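Local coordinates for protein ectonucleotide pyrophosphatase/phosphodiesterase family member 5 (Mus musculus, PDB 5VEO) that probably hydrolyses phosphodiester bonds of a restricted set of nucleotides as a zinc-dependent ectoenzyme of the nucleotide pyrophosphatase/phosphodiesterase family, at residues A154-I157 with E158-A162. The protein carries 1 engineered substitution. Numbering follows the deposited sequence.
Sequences AKII and EWFTA
The last two turns of helix 149-160 carry this contact, in which K155 meets E158 and W159, and I156 meets W159 and F160, along the same helix. K155 CB lies over one face of the W159 six-membered ring, a CH-pi contact 4.0 Å from the centroid and 17° off the ring normal. The bend at chi2 (-70°) then carries the rest of the chain, CD to NZ, across to E158. In that salt bridge, K155 NZ to E158 OE1 at 2.9 Å, OE1 receives the ammonium on its syn lone pair, on the side of OE2. K155 O sits 3.1 Å above the indole plane, nearer its edge than its centre, and accepts the hydrogen bond from W159 N. The helix packs against the central mixed sheet of the alkaline-phosphatase-like fold: I156 and F160 both touch L17 of strand 16-21, whereas the W159 ring stacks with Y139. I156 divides its branches between the two aromatics. CD1 comes within 4.1 Å of W159 CE3; CG2, alongside the phenyl ring, lies 3.7 Å from F160 CE2. An alanine in place of W159 would take away the indole, and would probably leave Y139 without its stacking partner and a gap beside K155 CB and I156 CD1. F160 N donates to I156 O at 3.0 Å, continuing the i to i+4 ladder. T161 is the first residue to leave helical geometry; its hydroxyl OG1 is the main donor to I157 O, at 2.9 Å, while T161 N adds a weak bond to the same oxygen and also bonds E158 O.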
loop_
_atom_site.group_PDB
_atom_site.type_symbol
_atom_site.label_atom_id
_atom_site.label_comp_id
_atom_site.label_asym_id
_atom_site.label_seq_id
_atom_site.Cartn_x
_atom_site.Cartn_y
_atom_site.Cartn_z
ATOM N N ALA A 154 -11.494 2.826 -18.404
ATOM C CA ALA A 154 -12.797 2.860 -19.063
ATOM C C ALA A 154 -13.914 2.541 -18.084
ATOM O O ALA A 154 -14.960 3.205 -18.081
ATOM C CB ALA A 154 -12.813 1.890 -20.242
ATOM N N LYS A 155 -13.715 1.529 -17.237
ATOM C CA LYS A 155 -14.738 1.184 -16.256
ATOM C C LYS A 155 -14.946 2.312 -15.255
ATOM O O LYS A 155 -16.084 2.658 -14.913
ATOM C CB LYS A 155 -14.358 -0.109 -15.544
ATOM C CG LYS A 155 -14.448 -1.321 -16.438
ATOM C CD LYS A 155 -15.940 -1.599 -16.738
ATOM C CE LYS A 155 -16.210 -2.467 -17.941
ATOM N NZ LYS A 155 -17.676 -2.323 -18.255
ATOM N N ILE A 156 -13.850 2.887 -14.745
ATOM C CA ILE A 156 -13.966 4.001 -13.814
ATOM C C ILE A 156 -14.792 5.135 -14.424
ATOM O O ILE A 156 -15.664 5.709 -13.761
ATOM C CB ILE A 156 -12.558 4.483 -13.401
ATOM C CG1 ILE A 156 -11.898 3.432 -12.503
ATOM C CG2 ILE A 156 -12.621 5.866 -12.752
ATOM C CD1 ILE A 156 -12.443 3.348 -11.088
ATOM N N ILE A 157 -14.490 5.507 -15.672
ATOM C CA ILE A 157 -15.183 6.619 -16.322
ATOM C C ILE A 157 -16.649 6.271 -16.510
ATOM O O ILE A 157 -17.539 7.105 -16.286
ATOM C CB ILE A 157 -14.520 6.958 -17.675
ATOM C CG1 ILE A 157 -13.048 7.415 -17.525
ATOM C CG2 ILE A 157 -15.360 8.014 -18.440
ATOM C CD1 ILE A 157 -12.871 8.725 -16.972
ATOM N N GLU A 158 -16.914 5.035 -16.931
ATOM C CA GLU A 158 -18.295 4.552 -17.063
ATOM C C GLU A 158 -19.049 4.670 -15.748
ATOM O O GLU A 158 -20.202 5.120 -15.711
ATOM C CB GLU A 158 -18.288 3.103 -17.523
ATOM C CG GLU A 158 -17.874 2.949 -18.953
ATOM C CD GLU A 158 -17.532 1.518 -19.316
ATOM O OE1 GLU A 158 -17.830 0.591 -18.516
ATOM O OE2 GLU A 158 -16.955 1.324 -20.409
ATOM N N TRP A 159 -18.412 4.286 -14.643
ATOM C CA TRP A 159 -19.093 4.320 -13.359
ATOM C C TRP A 159 -19.360 5.747 -12.885
ATOM O O TRP A 159 -20.411 6.012 -12.281
ATOM C CB TRP A 159 -18.285 3.531 -12.328
ATOM C CG TRP A 159 -18.173 2.073 -12.666
ATOM C CD1 TRP A 159 -19.032 1.317 -13.427
ATOM C CD2 TRP A 159 -17.126 1.198 -12.258
ATOM N NE1 TRP A 159 -18.584 0.020 -13.492
ATOM C CE2 TRP A 159 -17.399 -0.070 -12.801
ATOM C CE3 TRP A 159 -15.974 1.372 -11.491
ATOM C CZ2 TRP A 159 -16.573 -1.173 -12.565
ATOM C CZ3 TRP A 159 -15.151 0.294 -11.277
ATOM C CH2 TRP A 159 -15.453 -0.966 -11.810
ATOM N N PHE A 160 -18.426 6.683 -13.133
ATOM C CA PHE A 160 -18.652 8.069 -12.737
ATOM C C PHE A 160 -19.779 8.724 -13.540
ATOM O O PHE A 160 -20.308 9.759 -13.109
ATOM C CB PHE A 160 -17.389 8.910 -12.917
ATOM C CG PHE A 160 -16.480 8.918 -11.714
ATOM C CD1 PHE A 160 -16.881 9.514 -10.531
ATOM C CD2 PHE A 160 -15.224 8.350 -11.775
ATOM C CE1 PHE A 160 -16.051 9.537 -9.426
ATOM C CE2 PHE A 160 -14.382 8.365 -10.658
ATOM C CZ PHE A 160 -14.803 8.943 -9.493
ATOM N N THR A 161 -20.128 8.151 -14.692
ATOM C CA THR A 161 -21.130 8.731 -15.588
ATOM C C THR A 161 -22.324 7.804 -15.789
ATOM O O THR A 161 -23.148 8.033 -16.694
ATOM C CB THR A 161 -20.504 9.065 -16.935
ATOM O OG1 THR A 161 -20.008 7.858 -17.540
ATOM C CG2 THR A 161 -19.379 10.103 -16.748
ATOM N N ALA A 162 -22.450 6.792 -14.942
ATOM C CA ALA A 162 -23.497 5.792 -15.088
ATOM C C ALA A 162 -24.866 6.374 -14.746
ATOM O O ALA A 162 -25.003 7.422 -14.117
ATOM C CB ALA A 162 -23.212 4.588 -14.188
#